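PDB 5NEC: TonB-dependent siderophore receptor from Pseudomonas aeruginosa 39016, which probably imports ferric siderophores, and siderophore-drug conjugates, across the outer membrane in a TonB-dependent manner. Local coordinates for residues A[488-491]-A[495-498]; A[438-441]-A[447-450]; A[41-46]-A[132-137]; A[349-354]-A[358-363]; A[50-55]-A[481-486]. All coordinates share one frame; numbering follows the deposited sequence.

Contact 1 of 5, residues A[488-491]-A[495-498]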
# COMPACT_ATOMS: atom_id res chain seq x y z
N TRP A 488 5.31 23.95 19.02
CA TRP A 488 6.25 24.91 19.59
C TRP A 488 7.55 24.81 18.79
O TRP A 488 8.08 23.72 18.64
CB TRP A 488 6.51 24.63 21.08
CG TRP A 488 7.50 25.59 21.73
CD1 TRP A 488 7.53 26.94 21.62
CD2 TRP A 488 8.60 25.24 22.59
NE1 TRP A 488 8.57 27.47 22.34
CE2 TRP A 488 9.24 26.45 22.95
CE3 TRP A 488 9.10 24.04 23.10
CZ2 TRP A 488 10.35 26.48 23.79
CZ3 TRP A 488 10.21 24.07 23.92
CH2 TRP A 488 10.82 25.29 24.26
N LYS A 489 8.03 25.94 18.28
CA LYS A 489 9.30 26.01 17.55
C LYS A 489 10.30 26.84 18.36
O LYS A 489 10.31 28.07 18.28
CB LYS A 489 9.06 26.61 16.17
CG LYS A 489 8.09 25.79 15.32
CD LYS A 489 7.86 26.42 13.95
CE LYS A 489 9.10 26.41 13.06
NZ LYS A 489 9.74 25.06 12.93
N PRO A 490 11.15 26.16 19.18
CA PRO A 490 12.14 26.92 19.94
C PRO A 490 13.05 27.72 19.02
O PRO A 490 13.27 28.90 19.27
CB PRO A 490 12.93 25.84 20.70
CG PRO A 490 12.10 24.62 20.63
CD PRO A 490 11.33 24.71 19.35
N VAL A 491 13.53 27.08 17.96
CA VAL A 491 14.29 27.73 16.88
C VAL A 491 13.64 27.34 15.55
O VAL A 491 12.92 26.35 15.50
CB VAL A 491 15.78 27.31 16.93
CG1 VAL A 491 16.45 27.88 18.17
CG2 VAL A 491 15.93 25.79 16.92
N SER A 495 11.05 21.69 16.07
CA SER A 495 9.62 21.57 16.25
C SER A 495 9.32 20.55 17.34
O SER A 495 9.94 19.50 17.40
CB SER A 495 8.98 21.16 14.92
OG SER A 495 7.70 21.73 14.78
N ILE A 496 8.40 20.90 18.24
CA ILE A 496 7.96 20.00 19.31
C ILE A 496 6.46 20.11 19.32
O ILE A 496 5.95 21.22 19.39
CB ILE A 496 8.56 20.38 20.68
CG1 ILE A 496 10.08 20.13 20.69
CG2 ILE A 496 7.91 19.60 21.79
CD1 ILE A 496 10.83 20.79 21.83
N TYR A 497 5.75 18.98 19.22
CA TYR A 497 4.30 19.01 19.02
C TYR A 497 3.54 18.05 19.92
O TYR A 497 4.04 16.98 20.27
CB TYR A 497 3.94 18.77 17.53
CG TYR A 497 4.18 17.36 17.02
CD1 TYR A 497 3.19 16.39 17.06
CD2 TYR A 497 5.41 17.01 16.46
CE1 TYR A 497 3.41 15.09 16.59
CE2 TYR A 497 5.65 15.72 15.98
CZ TYR A 497 4.65 14.76 16.05
OH TYR A 497 4.87 13.48 15.58
N ALA A 498 2.34 18.47 20.30
CA ALA A 498 1.35 17.60 20.92
C ALA A 498 0.17 17.49 19.96
O ALA A 498 -0.06 18.39 19.13
CB ALA A 498 0.91 18.16 22.26
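Trp-488 and Ile-496 face each other as an antiparallel hydrogen-bonded pair, their CA atoms 5.2 Å apart, where strand 471-488 ends and the chain turns back into strand 494-503. This is a beta hairpin of the TonB-dependent receptor barrel. Both backbone bonds of the pair are made: Trp-488 N gives its hydrogen to Ile-496 O at 2.8 Å, almost straight at 177°, and Ile-496 N returns a more bent bond to Trp-488 O at 2.9 Å.

The two side chains leave the same face of the sheet and run side by side. With CG anti to the backbone N (chi1 179°), the indole of Trp-488 brings its six-membered ring alongside the isoleucine, and Ile-496 CD1 lies 3.9 Å from Trp-488 CE3. The same methyl also touches the pyrrolidine of Pro-490, whose CG sits 4.2 Å away; that CG in turn rests over one face of the indole, displaced toward its rim. Pro-490 thus closes a small apolar cluster of three residues, and the indole is further stacked with the ring of Trp-447 in the preceding hairpin.

Lys-489 behaves quite differently. Its chain stays extended as far as CD and then bends twice, which curls the ammonium group round to a salt bridge with Asp-49 and to hydrogen bonds with the carbonyls of Pro-492 and Gly-494 within the turn. Across the hairpin only its aliphatic part takes part: Lys-489 CG lies 4.1 Å from Ser-495 OG.

Contact 2 of 5, residues A[438-441]-A[447-450]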
# COMPACT_ATOMS: atom_id res chain seq x y z
N PHE A 438 -10.22 22.40 7.77
CA PHE A 438 -8.92 22.32 8.43
C PHE A 438 -8.35 23.75 8.49
O PHE A 438 -8.47 24.49 7.52
CB PHE A 438 -8.00 21.35 7.66
CG PHE A 438 -6.69 21.06 8.37
CD1 PHE A 438 -6.69 20.50 9.66
CD2 PHE A 438 -5.46 21.37 7.77
CE1 PHE A 438 -5.48 20.25 10.33
CE2 PHE A 438 -4.26 21.10 8.44
CZ PHE A 438 -4.27 20.54 9.72
N ASP A 439 -7.77 24.13 9.63
CA ASP A 439 -7.15 25.45 9.80
C ASP A 439 -5.86 25.36 10.61
O ASP A 439 -5.84 24.74 11.66
CB ASP A 439 -8.11 26.42 10.49
CG ASP A 439 -7.62 27.89 10.47
OD1 ASP A 439 -6.70 28.18 9.69
OD2 ASP A 439 -8.17 28.74 11.21
N THR A 440 -4.80 26.00 10.12
CA THR A 440 -3.57 26.21 10.87
C THR A 440 -3.40 27.71 11.16
O THR A 440 -3.39 28.52 10.24
CB THR A 440 -2.34 25.69 10.11
OG1 THR A 440 -2.38 24.27 10.10
CG2 THR A 440 -1.01 26.11 10.78
N ILE A 441 -3.25 28.04 12.44
CA ILE A 441 -3.13 29.43 12.89
C ILE A 441 -1.70 29.67 13.36
O ILE A 441 -1.23 28.97 14.25
CB ILE A 441 -4.13 29.71 14.03
CG1 ILE A 441 -5.53 29.17 13.64
CG2 ILE A 441 -4.15 31.19 14.33
CD1 ILE A 441 -6.64 29.42 14.64
N TRP A 447 4.78 29.57 17.82
CA TRP A 447 3.58 28.82 18.19
C TRP A 447 2.58 28.72 17.04
O TRP A 447 2.26 29.73 16.40
CB TRP A 447 2.90 29.47 19.40
CG TRP A 447 3.68 29.32 20.66
CD1 TRP A 447 4.49 30.26 21.23
CD2 TRP A 447 3.74 28.17 21.50
NE1 TRP A 447 5.05 29.76 22.38
CE2 TRP A 447 4.60 28.48 22.57
CE3 TRP A 447 3.15 26.90 21.46
CZ2 TRP A 447 4.89 27.57 23.59
CZ3 TRP A 447 3.43 26.00 22.47
CH2 TRP A 447 4.29 26.34 23.52
N GLN A 448 2.10 27.50 16.78
CA GLN A 448 1.04 27.24 15.80
C GLN A 448 -0.01 26.31 16.40
O GLN A 448 0.32 25.43 17.19
CB GLN A 448 1.60 26.56 14.56
CG GLN A 448 2.75 27.31 13.90
CD GLN A 448 3.34 26.59 12.71
OE1 GLN A 448 4.56 26.60 12.54
NE2 GLN A 448 2.50 25.97 11.87
N VAL A 449 -1.27 26.51 16.01
CA VAL A 449 -2.37 25.63 16.42
C VAL A 449 -3.07 25.10 15.19
O VAL A 449 -3.39 25.87 14.29
CB VAL A 449 -3.40 26.39 17.28
CG1 VAL A 449 -4.64 25.54 17.52
CG2 VAL A 449 -2.77 26.79 18.60
N ASN A 450 -3.30 23.78 15.15
CA ASN A 450 -4.06 23.09 14.09
C ASN A 450 -5.36 22.59 14.67
O ASN A 450 -5.36 21.96 15.71
CB ASN A 450 -3.30 21.88 13.54
CG ASN A 450 -2.12 22.28 12.66
OD1 ASN A 450 -1.98 21.82 11.53
ND2 ASN A 450 -1.25 23.13 13.19
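Thr-440 and Asn-450 share nearly the same first torsion, both near -72°, which sets Thr-440 OG1 and Asn-450 CG each anti to its own carbonyl carbon. Phe-438, two residues earlier on the same face, has its CG swung anti to the backbone N (chi1 -172°), and the ring leans across toward strand 447-464. The result is a small gathering round one oxygen. Asn-450 OD1 lies 2.9 Å from Thr-440 OG1, a weak hydrogen bond, and an unsettled one, because Thr-44 OG1 competes for the same hydroxyl. The rim atom CZ of Phe-438 approaches Asn-450 OD1 to 3.2 Å, with ring and amide planes turned 56° against each other.

Thr-440 and Asn-450 stand side by side as a non-hydrogen-bonded pair of this antiparallel hairpin. The methyl CG2 of Thr-440 turns the other way along the face, to Gln-448 NE2 at 3.7 Å. Next in register, Ile-441 and Val-449 make the hydrogen-bonded pair, with Ile-441 N to Val-449 O at 2.9 Å and Val-449 N to Ile-441 O at 3.0 Å. Close CA-H...O contacts fill the intervals, among them Gln-448 CA to Ile-441 O at 3.2 Å.

Thr-440, Gln-448 and Asn-450, with the Phe-438 ring, therefore lie on the face turned to Thr-44 of the N-terminal segment and to Pro-51, while Ile-441 and Val-449 lie on the reverse. The hairpin of strands 426-444 and 447-464 is flanked by strand 357-379, which bonds to the backbone of Phe-438 and Thr-440, and by strand 471-488, which bonds to that of Gln-448 and Asn-450.

Contact 3 of 5, residues A[41-46]-A[132-137]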
# COMPACT_ATOMS: atom_id res chain seq x y z
N LYS A 41 -3.04 20.06 -1.26
CA LYS A 41 -3.20 21.36 -0.56
C LYS A 41 -4.43 21.37 0.36
O LYS A 41 -5.25 22.30 0.36
CB LYS A 41 -3.22 22.54 -1.56
CG LYS A 41 -2.02 22.51 -2.50
CD LYS A 41 -1.96 23.73 -3.41
CE LYS A 41 -1.46 23.40 -4.82
NZ LYS A 41 -0.05 22.93 -4.82
N LYS A 42 -4.56 20.27 1.11
CA LYS A 42 -5.38 20.17 2.31
C LYS A 42 -4.45 20.28 3.54
O LYS A 42 -4.93 20.54 4.63
CB LYS A 42 -6.14 18.82 2.33
CG LYS A 42 -7.67 18.90 2.45
CD LYS A 42 -8.37 17.81 1.64
CE LYS A 42 -8.50 18.17 0.17
NZ LYS A 42 -8.35 16.99 -0.74
N TYR A 43 -3.15 20.06 3.34
CA TYR A 43 -2.12 20.40 4.32
C TYR A 43 -1.89 21.89 4.26
O TYR A 43 -1.68 22.45 3.18
CB TYR A 43 -0.78 19.73 4.03
CG TYR A 43 -0.72 18.27 4.37
CD1 TYR A 43 -1.50 17.33 3.68
CD2 TYR A 43 0.15 17.80 5.36
CE1 TYR A 43 -1.44 15.98 3.97
CE2 TYR A 43 0.23 16.45 5.65
CZ TYR A 43 -0.56 15.55 4.96
OH TYR A 43 -0.48 14.22 5.28
N THR A 44 -1.88 22.51 5.43
CA THR A 44 -1.80 23.97 5.59
C THR A 44 -0.45 24.43 6.21
O THR A 44 -0.39 25.51 6.83
CB THR A 44 -3.02 24.45 6.42
OG1 THR A 44 -3.06 23.77 7.68
CG2 THR A 44 -4.36 24.16 5.67
N ALA A 45 0.62 23.64 5.99
CA ALA A 45 1.95 23.84 6.62
C ALA A 45 2.98 22.81 6.13
O ALA A 45 2.60 21.70 5.75
CB ALA A 45 1.83 23.73 8.14
N PRO A 46 4.29 23.16 6.15
CA PRO A 46 5.34 22.15 5.82
C PRO A 46 5.39 20.98 6.82
O PRO A 46 4.84 21.09 7.92
CB PRO A 46 6.65 22.96 5.86
CG PRO A 46 6.34 24.20 6.63
CD PRO A 46 4.87 24.48 6.45
N GLY A 132 -0.91 8.50 11.95
CA GLY A 132 -2.10 8.70 12.76
C GLY A 132 -3.18 9.30 11.89
O GLY A 132 -2.96 9.50 10.69
N PRO A 133 -4.34 9.62 12.49
CA PRO A 133 -5.46 10.14 11.69
C PRO A 133 -5.22 11.54 11.11
O PRO A 133 -4.33 12.28 11.56
CB PRO A 133 -6.63 10.15 12.68
CG PRO A 133 -5.97 10.30 14.01
CD PRO A 133 -4.68 9.53 13.92
N ASN A 134 -6.03 11.87 10.10
CA ASN A 134 -5.99 13.16 9.40
C ASN A 134 -7.40 13.45 8.81
O ASN A 134 -7.77 12.88 7.78
CB ASN A 134 -4.91 13.11 8.30
CG ASN A 134 -4.66 14.46 7.64
OD1 ASN A 134 -5.35 15.44 7.88
ND2 ASN A 134 -3.67 14.50 6.76
N SER A 135 -8.15 14.34 9.47
CA SER A 135 -9.53 14.74 9.07
C SER A 135 -9.69 15.24 7.62
O SER A 135 -10.79 15.18 7.08
CB SER A 135 -10.07 15.85 10.00
OG SER A 135 -10.27 15.38 11.33
N ALA A 136 -8.61 15.76 7.04
CA ALA A 136 -8.53 16.09 5.60
C ALA A 136 -9.02 14.95 4.67
O ALA A 136 -9.67 15.23 3.67
CB ALA A 136 -7.11 16.51 5.23
N PHE A 137 -8.67 13.70 5.01
CA PHE A 137 -9.17 12.50 4.32
C PHE A 137 -10.22 11.78 5.19
O PHE A 137 -10.21 11.91 6.42
CB PHE A 137 -8.01 11.52 3.99
CG PHE A 137 -6.75 12.18 3.45
CD1 PHE A 137 -5.71 12.58 4.31
CD2 PHE A 137 -6.56 12.35 2.07
CE1 PHE A 137 -4.55 13.16 3.81
CE2 PHE A 137 -5.38 12.92 1.57
CZ PHE A 137 -4.38 13.33 2.44
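Lys-42 and Ala-136 make the close part of this contact between the N-terminal segment 41-46 and the 132-137 loop of the plug domain. The methyl CB of Ala-136 rests against the root of the lysine, 3.7 Å from Lys-42 CG and 3.8 Å from its CB. One carbon further on, Lys-42 CD lies 3.5 Å from Ala-136 O. The chain bends at chi2, chi3 and chi4, and its ammonium forms a long, weak ion pair with Asp-347 of the barrel.

The other half is looser and has partly exposed partners. Tyr-43 reaches across with its far end: CE1 comes to 4.2 Å from Phe-137 CE1, meeting the phenylalanine at its edge. Its hydroxyl OH stands 3.5 Å from Asn-134 ND2, with ring and amide planes nearly perpendicular at 86°.

Asn-134 is busier within its own loop, where a turn is closed by Phe-137 N bonding to Asn-134 O at 3.0 Å, with a weak Asx-type bond from Ala-136 N to Asn-134 OD1. Between the segments, then, the chemistry is van der Waals packing without hydrogen bonds, consistent with shape, rather than directed bonds between the two, setting their fit.

Contact 4 of 5, residues A[349-354]-A[358-363]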
# COMPACT_ATOMS: atom_id res chain seq x y z
N PHE A 349 -9.45 26.57 -0.48
CA PHE A 349 -8.27 26.67 0.38
C PHE A 349 -7.48 27.95 0.16
O PHE A 349 -7.60 28.60 -0.87
CB PHE A 349 -7.37 25.43 0.20
CG PHE A 349 -6.89 25.20 -1.20
CD1 PHE A 349 -7.66 24.44 -2.09
CD2 PHE A 349 -5.66 25.70 -1.62
CE1 PHE A 349 -7.20 24.20 -3.39
CE2 PHE A 349 -5.20 25.47 -2.91
CZ PHE A 349 -5.96 24.72 -3.80
N GLY A 350 -6.71 28.33 1.18
CA GLY A 350 -5.88 29.54 1.10
C GLY A 350 -5.68 30.16 2.46
O GLY A 350 -5.41 29.44 3.43
N GLU A 351 -5.81 31.49 2.54
CA GLU A 351 -5.47 32.26 3.76
C GLU A 351 -6.46 33.34 4.12
O GLU A 351 -7.03 33.97 3.25
CB GLU A 351 -4.12 32.97 3.60
CG GLU A 351 -2.91 32.07 3.40
CD GLU A 351 -2.73 31.62 1.96
OE1 GLU A 351 -3.00 32.44 1.06
OE2 GLU A 351 -2.33 30.45 1.73
N PHE A 352 -6.62 33.57 5.42
CA PHE A 352 -7.24 34.80 5.92
C PHE A 352 -6.58 35.23 7.24
O PHE A 352 -5.80 34.46 7.83
CB PHE A 352 -8.77 34.68 6.03
CG PHE A 352 -9.25 33.70 7.08
CD1 PHE A 352 -9.52 34.12 8.38
CD2 PHE A 352 -9.45 32.36 6.77
CE1 PHE A 352 -9.96 33.22 9.35
CE2 PHE A 352 -9.90 31.46 7.72
CZ PHE A 352 -10.15 31.89 9.02
N TYR A 353 -6.91 36.44 7.69
CA TYR A 353 -6.24 37.09 8.81
C TYR A 353 -7.26 37.47 9.83
O TYR A 353 -8.28 38.04 9.49
CB TYR A 353 -5.40 38.33 8.33
CG TYR A 353 -4.49 37.90 7.22
CD1 TYR A 353 -3.32 37.22 7.51
CD2 TYR A 353 -4.87 37.99 5.89
CE1 TYR A 353 -2.50 36.73 6.51
CE2 TYR A 353 -4.06 37.50 4.88
CZ TYR A 353 -2.87 36.87 5.21
OH TYR A 353 -2.04 36.37 4.24
N LEU A 354 -7.00 37.17 11.10
CA LEU A 354 -8.00 37.38 12.15
C LEU A 354 -7.27 37.50 13.45
O LEU A 354 -6.51 36.61 13.81
CB LEU A 354 -9.01 36.21 12.18
CG LEU A 354 -10.27 36.37 13.02
CD1 LEU A 354 -11.12 37.56 12.55
CD2 LEU A 354 -11.05 35.06 12.98
N LYS A 358 -2.29 34.72 10.89
CA LYS A 358 -2.56 34.07 9.63
C LYS A 358 -3.34 32.78 9.90
O LYS A 358 -3.01 32.02 10.82
CB LYS A 358 -1.24 33.71 8.95
CG LYS A 358 -1.37 33.29 7.50
CD LYS A 358 -0.06 32.73 7.00
CE LYS A 358 -0.14 32.43 5.53
NZ LYS A 358 1.16 31.86 5.04
N ASN A 359 -4.36 32.52 9.07
CA ASN A 359 -5.11 31.29 9.09
C ASN A 359 -4.95 30.62 7.72
O ASN A 359 -5.56 31.06 6.75
CB ASN A 359 -6.59 31.57 9.34
CG ASN A 359 -6.87 32.04 10.75
OD1 ASN A 359 -6.48 33.15 11.16
ND2 ASN A 359 -7.57 31.21 11.51
N SER A 360 -4.12 29.57 7.66
CA SER A 360 -3.99 28.76 6.46
C SER A 360 -4.99 27.61 6.57
O SER A 360 -4.86 26.75 7.45
CB SER A 360 -2.57 28.25 6.33
OG SER A 360 -1.71 29.36 6.14
N PHE A 361 -5.99 27.62 5.69
CA PHE A 361 -7.14 26.74 5.83
C PHE A 361 -7.42 25.92 4.57
O PHE A 361 -6.94 26.22 3.47
CB PHE A 361 -8.39 27.54 6.23
CG PHE A 361 -9.06 28.22 5.08
CD1 PHE A 361 -8.61 29.45 4.63
CD2 PHE A 361 -10.16 27.65 4.44
CE1 PHE A 361 -9.23 30.09 3.55
CE2 PHE A 361 -10.77 28.28 3.35
CZ PHE A 361 -10.31 29.50 2.91
N SER A 362 -8.19 24.85 4.77
CA SER A 362 -8.82 24.13 3.67
C SER A 362 -10.18 23.60 4.11
O SER A 362 -10.33 23.11 5.22
CB SER A 362 -7.94 22.99 3.20
OG SER A 362 -8.44 22.47 1.97
N THR A 363 -11.17 23.70 3.23
CA THR A 363 -12.51 23.24 3.53
C THR A 363 -13.15 22.67 2.26
O THR A 363 -12.79 23.08 1.15
CB THR A 363 -13.36 24.36 4.16
OG1 THR A 363 -14.60 23.84 4.63
CG2 THR A 363 -13.64 25.47 3.17
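Phe-352 O takes the shortest polar bond of this contact, from Asn-359 N at 2.7 Å, and Asn-359 O receives Phe-352 N in return at 3.0 Å. The two residues are a hydrogen-bonded pair in the antiparallel beta hairpin of strands 327-354 and 357-379, part of the receptor's transmembrane barrel. A second such pair, Gly-350 with Phe-361, lies two residues away, earlier on strand 327-354 and later on strand 357-379, and the short strand segments lie at 152° to each other.

On the face shared by these pairs, aromatic rings fold back over the neighbouring strand. The CG of Phe-352 lies between its backbone N and carbonyl carbon (chi1 67°), a cramped setting that lays the ring flat against Asn-359. The asparagine CB sits over the ring centre in a CH-pi contact, 3.6 Å from the centroid, and the amide stacks on the ring with planes only 14° apart. Asn-359 ND2 is spent on Asp-439 of the next strand, which would fix the amide's rotation.

Phe-361 adopts a similar torsion and spreads one face over the bare backbone of Gly-350, with Gly-350 N above the plane toward the rim. Phe-361 CD1 then meets the Phe-352 ring at its edge, 3.7 Å from Phe-352 CD2; the two rings are inclined at an intermediate angle.

The opposite face is mixed. Tyr-353 CE1 rests on Lys-358 CG at 3.8 Å. The lysine, fully extended, runs beside Glu-351, bringing Lys-358 CE to 3.5 Å from Glu-351 CG, while their charged ends, Lys-358 NZ and Glu-351 OE2, stay 5.0 Å apart.

Contact 5 of 5, residues A[50-55]-A[481-486]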
# COMPACT_ATOMS: atom_id res chain seq x y z
N THR A 50 4.20 20.25 10.82
CA THR A 50 2.90 19.56 10.85
C THR A 50 2.91 18.64 12.10
O THR A 50 3.85 17.85 12.29
CB THR A 50 2.62 18.82 9.51
OG1 THR A 50 2.37 19.80 8.49
CG2 THR A 50 1.41 17.89 9.60
N PRO A 51 1.88 18.74 12.96
CA PRO A 51 1.84 18.01 14.23
C PRO A 51 1.34 16.56 14.13
O PRO A 51 0.47 16.15 14.89
CB PRO A 51 0.88 18.86 15.06
CG PRO A 51 -0.09 19.40 14.04
CD PRO A 51 0.73 19.67 12.83
N ARG A 52 1.92 15.78 13.21
CA ARG A 52 1.53 14.40 12.94
C ARG A 52 2.73 13.65 12.36
O ARG A 52 3.61 14.25 11.74
CB ARG A 52 0.36 14.35 11.94
CG ARG A 52 -0.94 14.98 12.45
CD ARG A 52 -2.13 14.90 11.48
NE ARG A 52 -1.71 15.26 10.13
CZ ARG A 52 -1.36 14.38 9.17
NH1 ARG A 52 -1.39 13.05 9.37
NH2 ARG A 52 -0.97 14.85 7.99
N SER A 53 2.77 12.33 12.56
CA SER A 53 3.80 11.51 11.93
C SER A 53 3.47 11.30 10.44
O SER A 53 2.49 10.64 10.11
CB SER A 53 3.91 10.17 12.64
OG SER A 53 4.37 10.37 13.96
N VAL A 54 4.30 11.87 9.57
CA VAL A 54 4.14 11.71 8.12
C VAL A 54 5.49 11.34 7.53
O VAL A 54 6.47 12.01 7.78
CB VAL A 54 3.65 13.01 7.46
CG1 VAL A 54 3.56 12.83 5.94
CG2 VAL A 54 2.30 13.42 8.04
N THR A 55 5.52 10.27 6.74
CA THR A 55 6.72 9.88 6.00
C THR A 55 6.41 9.85 4.51
O THR A 55 5.48 9.17 4.08
CB THR A 55 7.25 8.49 6.42
OG1 THR A 55 7.47 8.47 7.84
CG2 THR A 55 8.55 8.13 5.68
N ASN A 481 -15.60 13.25 13.30
CA ASN A 481 -14.17 13.14 13.49
C ASN A 481 -13.54 14.53 13.67
O ASN A 481 -13.88 15.45 12.95
CB ASN A 481 -13.57 12.43 12.29
CG ASN A 481 -12.08 12.39 12.34
OD1 ASN A 481 -11.41 13.01 11.51
ND2 ASN A 481 -11.53 11.70 13.34
N TRP A 482 -12.67 14.69 14.67
CA TRP A 482 -11.99 15.96 14.85
C TRP A 482 -10.64 15.82 15.53
O TRP A 482 -10.39 14.85 16.22
CB TRP A 482 -12.87 16.98 15.58
CG TRP A 482 -13.14 16.73 17.02
CD1 TRP A 482 -14.22 16.08 17.55
CD2 TRP A 482 -12.36 17.18 18.15
NE1 TRP A 482 -14.15 16.08 18.93
CE2 TRP A 482 -13.02 16.75 19.32
CE3 TRP A 482 -11.16 17.91 18.28
CZ2 TRP A 482 -12.52 17.01 20.62
CZ3 TRP A 482 -10.66 18.18 19.56
CH2 TRP A 482 -11.34 17.73 20.71
N GLN A 483 -9.77 16.80 15.28
CA GLN A 483 -8.42 16.77 15.82
C GLN A 483 -7.85 18.14 16.06
O GLN A 483 -8.24 19.11 15.41
CB GLN A 483 -7.49 15.99 14.89
CG GLN A 483 -7.27 16.67 13.55
CD GLN A 483 -6.54 15.80 12.57
OE1 GLN A 483 -6.98 15.67 11.43
NE2 GLN A 483 -5.43 15.19 13.00
N ALA A 484 -6.90 18.20 17.00
CA ALA A 484 -6.24 19.42 17.39
C ALA A 484 -4.76 19.17 17.61
O ALA A 484 -4.38 18.14 18.18
CB ALA A 484 -6.86 19.97 18.65
N GLY A 485 -3.93 20.11 17.15
CA GLY A 485 -2.48 20.03 17.32
C GLY A 485 -1.88 21.35 17.77
O GLY A 485 -2.39 22.42 17.45
N LEU A 486 -0.79 21.25 18.52
CA LEU A 486 -0.05 22.39 19.04
C LEU A 486 1.41 22.19 18.66
O LEU A 486 1.95 21.11 18.89
CB LEU A 486 -0.21 22.45 20.55
CG LEU A 486 0.44 23.62 21.29
CD1 LEU A 486 -0.30 24.91 20.95
CD2 LEU A 486 0.45 23.37 22.79
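Pro-51 turns its ring toward strand 481-486 and sets CG 4.1 Å from Gly-485 CA, against a point of the wall that has no side chain. The proline is the centre of an inverse gamma turn, with Arg-52 N bonded weakly to Thr-50 O at 3.0 Å, so the chain bends sharply just where it grazes the barrel. Both Thr-50 O and Arg-52 O also accept hydrogen bonds from Lys-542 NZ on the barrel.

Arg-52 comes next. Its chain is straight to CD and bends at chi3 (-44°), and it is the CD methylene, not the guanidinium, that meets strand 481-486: Arg-52 CD lies 3.6 Å from Gln-483 NE2. The two side chains cross at about a right angle, their flat ends turned 64° apart. This is the plug-to-barrel interface of a TonB-dependent receptor, where a globular N-terminal domain fills the lumen of the beta barrel. Gln-483 reaches inward from the wall on an extended chain, and its amide is held at both ends by the plug: OE1 by Ser-135 N, and NE2, more weakly, by Pro-133 O.

Past Arg-52 the segment leaves strand 481-486. Ser-53 directs its hydroxyl to Glu-538 on another barrel strand, and the chain runs on into strand 54-57, an outermost strand of the plug sheet.

Contacts 4, 2 and 1 follow one another round the barrel wall. Contacts 4 and 2, with centres about 9 Å apart, lie on the neighbouring strands 357-379 and 426-444; contacts 2 and 1 are about 13 Å apart between centres. Contact 3 joins the N-terminal segment to a plug loop; contact 5 joins the plug to the wall. Their centres are about 7 Å apart and their segments alternate along the chain, with Ser-135 OG 2.6 Å from Asn-481 OD1. Contact 2 meets contact 5 where Asn-450 O lies 2.8 Å from Gly-485 N, and contact 3 where Phe-438 CD2 lies 3.3 Å from Lys-42 O. A bound detergent molecule is about 12 Å from the Ile-496 side chain of contact 1.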